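Local coordinates for peptidyl tryptophan dihydroxylase (Pseudomonas putida, PDB 7CTQ), which probably uses its bound FAD to dihydroxylate a peptidyl tryptophan, a step essential for biogenesis of the tryptophylquinone cofactor, at residues 154-160 against 241-247; 355-360 against 398-402. One frame throughout, in Å; residues are numbered along the deposited sequence.

Contact 1. Residues 154-160 against 241-247. With FAD (flavin-adenine dinucleotide), chain C.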
loop_
_atom_site.group_PDB
_atom_site.type_symbol
_atom_site.label_atom_id
_atom_site.label_comp_id
_atom_site.label_asym_id
_atom_site.label_seq_id
_atom_site.Cartn_x
_atom_site.Cartn_y
_atom_site.Cartn_z
ATOM N N ARG A 154 7.727 12.141 -5.109
ATOM C CA ARG A 154 7.726 11.355 -6.334
ATOM C C ARG A 154 9.119 10.787 -6.520
ATOM O O ARG A 154 10.098 11.537 -6.513
ATOM C CB ARG A 154 7.323 12.200 -7.542
ATOM C CG ARG A 154 6.932 11.361 -8.744
ATOM C CD ARG A 154 6.383 12.194 -9.890
ATOM N NE ARG A 154 5.972 11.300 -10.969
ATOM C CZ ARG A 154 4.729 10.878 -11.162
ATOM N NH1 ARG A 154 4.468 10.040 -12.163
ATOM N NH2 ARG A 154 3.748 11.311 -10.384
ATOM N N GLY A 155 9.212 9.468 -6.640
ATOM C CA GLY A 155 10.491 8.827 -6.817
ATOM C C GLY A 155 10.901 8.781 -8.272
ATOM O O GLY A 155 10.241 9.351 -9.145
ATOM N N PRO A 156 12.003 8.088 -8.555
ATOM C CA PRO A 156 12.465 7.942 -9.943
ATOM C C PRO A 156 11.337 7.448 -10.827
ATOM O O PRO A 156 10.677 6.463 -10.504
ATOM C CB PRO A 156 13.583 6.900 -9.838
ATOM C CG PRO A 156 13.985 6.902 -8.392
ATOM C CD PRO A 156 12.754 7.239 -7.619
ATOM N N GLU A 157 11.101 8.164 -11.934
ATOM C CA GLU A 157 10.012 7.824 -12.842
ATOM C C GLU A 157 10.194 6.409 -13.380
ATOM O O GLU A 157 11.254 6.064 -13.909
ATOM C CB GLU A 157 9.946 8.822 -13.996
ATOM C CG GLU A 157 8.561 8.902 -14.615
ATOM C CD GLU A 157 7.521 9.415 -13.629
ATOM O OE1 GLU A 157 7.858 10.289 -12.785
ATOM O OE2 GLU A 157 6.371 8.927 -13.681
ATOM N N THR A 158 9.157 5.589 -13.235
ATOM C CA THR A 158 9.277 4.155 -13.471
ATOM C C THR A 158 8.072 3.658 -14.258
ATOM O O THR A 158 6.936 4.058 -13.987
ATOM C CB THR A 158 9.385 3.403 -12.130
ATOM O OG1 THR A 158 10.438 3.983 -11.344
ATOM C CG2 THR A 158 9.708 1.953 -12.350
ATOM N N VAL A 159 8.318 2.775 -15.221
ATOM C CA VAL A 159 7.260 2.202 -16.046
ATOM C C VAL A 159 7.371 0.684 -16.004
ATOM O O VAL A 159 8.472 0.120 -16.038
ATOM C CB VAL A 159 7.310 2.734 -17.500
ATOM C CG1 VAL A 159 6.336 1.990 -18.384
ATOM C CG2 VAL A 159 6.956 4.207 -17.539
ATOM N N SER A 160 6.226 0.022 -15.894
ATOM C CA SER A 160 6.165 -1.426 -15.971
ATOM C C SER A 160 5.460 -1.770 -17.280
ATOM O O SER A 160 4.337 -1.317 -17.517
ATOM C CB SER A 160 5.438 -2.009 -14.755
ATOM O OG SER A 160 6.208 -1.803 -13.565
ATOM N N ALA A 241 1.304 -0.666 -20.811
ATOM C CA ALA A 241 2.302 0.121 -20.104
ATOM C C ALA A 241 1.654 0.743 -18.869
ATOM O O ALA A 241 0.598 1.375 -18.967
ATOM C CB ALA A 241 2.899 1.185 -21.030
ATOM N N ARG A 242 2.274 0.532 -17.705
ATOM C CA ARG A 242 1.767 1.006 -16.420
ATOM C C ARG A 242 2.800 1.924 -15.789
ATOM O O ARG A 242 3.976 1.552 -15.678
ATOM C CB ARG A 242 1.481 -0.152 -15.454
ATOM C CG ARG A 242 0.389 -1.117 -15.900
ATOM C CD ARG A 242 -0.376 -1.736 -14.707
ATOM N NE ARG A 242 -0.188 -3.187 -14.636
ATOM C CZ ARG A 242 -0.144 -3.903 -13.510
ATOM N NH1 ARG A 242 -0.333 -3.328 -12.321
ATOM N NH2 ARG A 242 0.042 -5.216 -13.570
ATOM N N SER A 243 2.366 3.102 -15.355
ATOM C CA SER A 243 3.212 3.894 -14.473
ATOM C C SER A 243 3.340 3.166 -13.141
ATOM O O SER A 243 2.332 2.819 -12.514
ATOM C CB SER A 243 2.641 5.291 -14.272
ATOM O OG SER A 243 3.447 6.030 -13.352
ATOM N N SER A 244 4.578 2.888 -12.732
ATOM C CA SER A 244 4.843 2.228 -11.459
ATOM C C SER A 244 5.731 3.086 -10.565
ATOM O O SER A 244 6.410 2.563 -9.675
ATOM C CB SER A 244 5.470 0.856 -11.693
ATOM O OG SER A 244 6.655 0.994 -12.449
ATOM N N THR A 245 5.762 4.390 -10.830
ATOM C CA THR A 245 6.540 5.339 -10.041
ATOM C C THR A 245 6.047 5.380 -8.593
ATOM O O THR A 245 4.838 5.318 -8.327
ATOM C CB THR A 245 6.420 6.733 -10.674
ATOM O OG1 THR A 245 6.911 6.707 -12.028
ATOM C CG2 THR A 245 7.171 7.779 -9.855
ATOM N N ALA A 246 6.984 5.503 -7.654
ATOM C CA ALA A 246 6.621 5.733 -6.257
ATOM C C ALA A 246 6.018 7.130 -6.098
ATOM O O ALA A 246 6.672 8.130 -6.403
ATOM C CB ALA A 246 7.854 5.566 -5.366
ATOM N N ILE A 247 4.776 7.205 -5.620
ATOM C CA ILE A 247 4.035 8.460 -5.540
ATOM C C ILE A 247 3.360 8.579 -4.177
ATOM O O ILE A 247 2.576 7.705 -3.784
ATOM C CB ILE A 247 2.978 8.572 -6.651
ATOM C CG1 ILE A 247 3.657 8.591 -8.027
ATOM C CG2 ILE A 247 2.100 9.803 -6.412
ATOM C CD1 ILE A 247 2.693 8.328 -9.196
HETATM P PA FAD C . -6.913 -0.909 -7.018
HETATM O O1A FAD C . -6.634 -2.302 -6.609
HETATM O O2A FAD C . -6.225 -0.511 -8.316
HETATM O O5B FAD C . -8.459 -0.684 -7.017
HETATM C C5B FAD C . -9.061 0.410 -7.735
HETATM C C4B FAD C . -10.423 -0.061 -8.171
HETATM O O4B FAD C . -11.168 1.064 -8.693
HETATM C C3B FAD C . -10.439 -1.136 -9.263
HETATM O O3B FAD C . -11.474 -2.082 -9.007
HETATM C C2B FAD C . -10.676 -0.324 -10.542
HETATM O O2B FAD C . -11.364 -1.055 -11.556
HETATM C C1B FAD C . -11.588 0.782 -10.011
HETATM N N9A FAD C . -11.629 2.024 -10.769
HETATM C C8A FAD C . -10.613 2.680 -11.405
HETATM N N7A FAD C . -10.968 3.794 -11.998
HETATM C C5A FAD C . -12.329 3.856 -11.760
HETATM C C6A FAD C . -13.321 4.783 -12.138
HETATM N N6A FAD C . -13.081 5.873 -12.866
HETATM N N1A FAD C . -14.597 4.557 -11.729
HETATM C C2A FAD C . -14.849 3.467 -10.998
HETATM N N3A FAD C . -13.991 2.526 -10.588
HETATM C C4A FAD C . -12.744 2.778 -10.998
HETATM N N1 FAD C . 0.757 -5.774 -5.364
HETATM C C2 FAD C . 1.001 -7.018 -4.853
HETATM O O2 FAD C . 0.587 -7.356 -3.742
HETATM N N3 FAD C . 1.718 -7.935 -5.594
HETATM C C4 FAD C . 2.240 -7.730 -6.854
HETATM O O4 FAD C . 2.853 -8.630 -7.424
HETATM C C4X FAD C . 1.981 -6.407 -7.390
HETATM N N5 FAD C . 2.447 -6.125 -8.578
HETATM C C5X FAD C . 2.201 -4.861 -9.090
HETATM C C6 FAD C . 2.698 -4.539 -10.354
HETATM C C7 FAD C . 2.492 -3.279 -10.906
HETATM C C7M FAD C . 3.040 -2.967 -12.273
HETATM C C8 FAD C . 1.776 -2.314 -10.179
HETATM C C8M FAD C . 1.527 -0.943 -10.750
HETATM C C9 FAD C . 1.275 -2.632 -8.921
HETATM C C9A FAD C . 1.487 -3.891 -8.371
HETATM N N10 FAD C . 0.986 -4.243 -7.101
HETATM C C10 FAD C . 1.230 -5.494 -6.570
HETATM C "C1'" FAD C . 0.273 -3.255 -6.289
HETATM C "C2'" FAD C . -1.231 -3.466 -6.222
HETATM O "O2'" FAD C . -1.795 -3.619 -7.524
HETATM C "C3'" FAD C . -1.849 -2.253 -5.530
HETATM O "O3'" FAD C . -1.083 -1.986 -4.361
HETATM C "C4'" FAD C . -3.310 -2.396 -5.117
HETATM O "O4'" FAD C . -4.078 -3.041 -6.137
HETATM C "C5'" FAD C . -3.908 -1.050 -4.784
HETATM O "O5'" FAD C . -5.209 -1.256 -4.215
HETATM P P FAD C . -6.322 -0.174 -4.346
HETATM O O1P FAD C . -5.786 1.101 -3.676
HETATM O O2P FAD C . -7.625 -0.695 -3.849
HETATM O O3P FAD C . -6.385 0.097 -5.909
HETATM O O HOH W 1 1.880 8.324 -12.574
HETATM O O HOH W 2 9.795 5.518 -8.032
HETATM O O HOH W 3 5.750 6.504 -15.008
#
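The guanidinium of Arg-154 has Thr-245 CG2 and Ile-247 CG1 over one face. Ile-247 lies alongside it, with CD1 3.4 Å from Arg-154 NH2. At the edge, in plane, sit the carboxylate of Glu-157 and a water that links Arg-154 NH1 to Ser-243 OG. The grip on Glu-157 is side-on and nearly straight: Arg-154 NE bonds OE1 at 2.8 Å, NH1 bonds OE2 at 2.7 Å, and both oxygens use syn lone pairs. Glu-157 starts away from segment 241-247, but its bend at chi2 (63°) brings OE2 to 2.8 Å from Thr-245 OG1. With an alanine here, Arg-154 NE and NH1 would probably lose their two-point mate, though Asp-151 would remain as the salt-bridge partner of NH2.

The second flat group is the Arg-242 guanidinium. FAD C7M lies over one face, toward the rim, and Arg-242 NH1 comes within 3.2 Å of FAD C7. Ser-160 CB touches the same methyl, so this end of the contact lines the flavin pocket.

Two antiparallel pairings, Arg-154 with Ile-247 and Val-159 with Ser-243, are offset by one residue. Thr-245 OG1 takes the Thr-158 N-H at 2.8 Å where the pairing breaks. Ser-160 OG meets Ser-244 OG at 3.0 Å. Strand 158-166 runs between strands 238-243 and 193-201. Pro-156, just ahead of it, packs on helix 335-341, and Arg-340 bonds Thr-158 OG1.

Contact 2. Residues 355-360 against 398-402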
loop_
_atom_site.group_PDB
_atom_site.type_symbol
_atom_site.label_atom_id
_atom_site.label_comp_id
_atom_site.label_asym_id
_atom_site.label_seq_id
_atom_site.Cartn_x
_atom_site.Cartn_y
_atom_site.Cartn_z
ATOM N N TRP A 355 18.528 10.246 22.713
ATOM C CA TRP A 355 17.733 10.686 23.850
ATOM C C TRP A 355 17.744 12.199 23.979
ATOM O O TRP A 355 16.742 12.787 24.397
ATOM C CB TRP A 355 18.224 10.046 25.149
ATOM C CG TRP A 355 17.410 10.514 26.316
ATOM C CD1 TRP A 355 17.787 11.404 27.276
ATOM C CD2 TRP A 355 16.048 10.164 26.604
ATOM N NE1 TRP A 355 16.755 11.608 28.163
ATOM C CE2 TRP A 355 15.677 10.858 27.774
ATOM C CE3 TRP A 355 15.116 9.322 25.994
ATOM C CZ2 TRP A 355 14.411 10.731 28.352
ATOM C CZ3 TRP A 355 13.856 9.192 26.566
ATOM C CH2 TRP A 355 13.517 9.895 27.735
ATOM N N SER A 356 18.852 12.842 23.594
ATOM C CA SER A 356 18.955 14.295 23.701
ATOM C C SER A 356 17.919 15.009 22.841
ATOM O O SER A 356 17.525 16.135 23.160
ATOM C CB SER A 356 20.374 14.753 23.324
ATOM O OG SER A 356 20.589 14.705 21.921
ATOM N N ALA A 357 17.447 14.367 21.771
ATOM C CA ALA A 357 16.501 14.959 20.837
ATOM C C ALA A 357 15.043 14.622 21.144
ATOM O O ALA A 357 14.159 15.075 20.408
ATOM C CB ALA A 357 16.828 14.506 19.404
ATOM N N VAL A 358 14.769 13.843 22.196
ATOM C CA VAL A 358 13.402 13.422 22.499
ATOM C C VAL A 358 12.581 14.623 22.952
ATOM O O VAL A 358 13.050 15.460 23.737
ATOM C CB VAL A 358 13.420 12.325 23.578
ATOM C CG1 VAL A 358 12.059 12.143 24.167
ATOM C CG2 VAL A 358 13.969 11.003 23.012
ATOM N N ARG A 359 11.344 14.721 22.466
ATOM C CA ARG A 359 10.514 15.877 22.772
ATOM C C ARG A 359 9.130 15.436 23.224
ATOM O O ARG A 359 8.546 14.508 22.653
ATOM C CB ARG A 359 10.395 16.813 21.551
ATOM C CG ARG A 359 11.690 17.546 21.195
ATOM C CD ARG A 359 11.485 18.567 20.073
ATOM N NE ARG A 359 10.459 19.559 20.395
ATOM C CZ ARG A 359 10.695 20.788 20.852
ATOM N NH1 ARG A 359 11.934 21.210 21.054
ATOM N NH2 ARG A 359 9.678 21.598 21.108
ATOM N N VAL A 360 8.608 16.116 24.243
ATOM C CA VAL A 360 7.204 15.992 24.623
ATOM C C VAL A 360 6.419 17.024 23.822
ATOM O O VAL A 360 6.702 18.228 23.895
ATOM C CB VAL A 360 7.001 16.202 26.128
ATOM C CG1 VAL A 360 5.531 16.270 26.425
ATOM C CG2 VAL A 360 7.669 15.080 26.938
ATOM N N VAL A 398 8.515 11.419 31.071
ATOM C CA VAL A 398 9.612 12.041 30.327
ATOM C C VAL A 398 9.754 13.512 30.707
ATOM O O VAL A 398 10.868 14.042 30.787
ATOM C CB VAL A 398 9.408 11.858 28.809
ATOM C CG1 VAL A 398 10.421 12.680 28.036
ATOM C CG2 VAL A 398 9.503 10.380 28.432
ATOM N N ARG A 399 8.630 14.200 30.934
ATOM C CA ARG A 399 8.698 15.546 31.490
ATOM C C ARG A 399 9.496 15.545 32.789
ATOM O O ARG A 399 10.433 16.337 32.956
ATOM C CB ARG A 399 7.281 16.096 31.722
ATOM C CG ARG A 399 6.678 16.829 30.530
ATOM C CD ARG A 399 5.297 17.359 30.901
ATOM N NE ARG A 399 4.737 18.266 29.903
ATOM C CZ ARG A 399 5.078 19.546 29.769
ATOM N NH1 ARG A 399 6.006 20.087 30.561
ATOM N NH2 ARG A 399 4.496 20.288 28.833
ATOM N N GLU A 400 9.151 14.642 33.718
ATOM C CA GLU A 400 9.876 14.609 34.992
ATOM C C GLU A 400 11.342 14.249 34.780
ATOM O O GLU A 400 12.233 14.882 35.360
ATOM C CB GLU A 400 9.210 13.629 35.960
ATOM C CG GLU A 400 7.866 14.110 36.499
ATOM C CD GLU A 400 7.353 13.267 37.661
ATOM O OE1 GLU A 400 7.804 12.109 37.815
ATOM O OE2 GLU A 400 6.500 13.769 38.427
ATOM N N LEU A 401 11.620 13.258 33.924
ATOM C CA LEU A 401 13.014 12.894 33.643
ATOM C C LEU A 401 13.784 14.071 33.065
ATOM O O LEU A 401 14.929 14.326 33.458
ATOM C CB LEU A 401 13.088 11.708 32.676
ATOM C CG LEU A 401 12.665 10.327 33.183
ATOM C CD1 LEU A 401 12.487 9.353 32.019
ATOM C CD2 LEU A 401 13.672 9.789 34.198
ATOM N N GLN A 402 13.180 14.798 32.124
ATOM C CA GLN A 402 13.856 15.945 31.550
ATOM C C GLN A 402 14.000 17.072 32.563
ATOM O O GLN A 402 14.879 17.921 32.398
ATOM C CB GLN A 402 13.117 16.411 30.296
ATOM C CG GLN A 402 13.129 15.361 29.165
ATOM C CD GLN A 402 12.468 15.846 27.881
ATOM O OE1 GLN A 402 11.444 16.538 27.916
ATOM N NE2 GLN A 402 13.044 15.471 26.739
HETATM O O HOH W 4 16.859 12.938 30.971
HETATM O O HOH W 5 10.522 17.872 25.707
#
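Val-398 CG1 packs on Val-360 CG2 at 3.8 Å, and its CG2 meets Trp-355 CH2 at 4.1 Å. This is helix-on-hairpin packing: helix 395-402 lies against the two-stranded antiparallel sheet of 359-367 and 370-378, close to where its first strand begins. Val-398 thus sits between an aliphatic and an aromatic partner. It approaches the indole at the edge, near the ring plane. With CG anti to the backbone N (chi1 179°), the indole of Trp-355 swings so that CH2 reaches Val-398. Its CZ2 is also 4.4 Å from Leu-401 CD1. Val-358 CB covers one face of the indole near its rim, and Val-358 CG1 adds a looser touch on Val-398 CG1. Beside these valines, Gln-402 NE2 donates to Val-358 O at 3.0 Å, with a bent N-H...O angle of 138° and the nitrogen above the carbonyl plane.

At the polar border, Arg-399 crosses Val-360 at about a right angle. Arg-399 NE is 4.1 Å from Val-360 CG1, while its charge is paired with Glu-375 on strand 370-378.

Behind these lie further residues. Val-377 of that strand touches both Val-358 and Val-398. Leu-426 of helix 416-428 touches both Trp-355 and Leu-401. A water in the indole plane accepts from Trp-355 NE1.

The extended side chain of Gln-402 is held at both ends of its amide. A second water, 2.7 Å from Gln-402 OE1, donates to that oxygen and accepts the Val-360 N-H.

Overall arrangement
Contact 1 and contact 2 are separate regions of one chain. Their centres are about 41 Å apart and their nearest atoms about 26 Å, so they do not touch. All of contact 1 precedes contact 2 in the sequence. The centre of contact 1 is about 14 Å from the centre of the chain. It supplies Ser-160 and Arg-242 to the FAD pocket, beside the methyl-bearing end of the flavin. The centre of contact 2 is about 33 Å from that of the chain, in the C-terminal part, and is structural packing remote from contact 1. Four helices, among them the long 299-327, come between them in sequence. Backbone pairing and hydroxyl bonds join the first; apolar packing and one amide bond join the second.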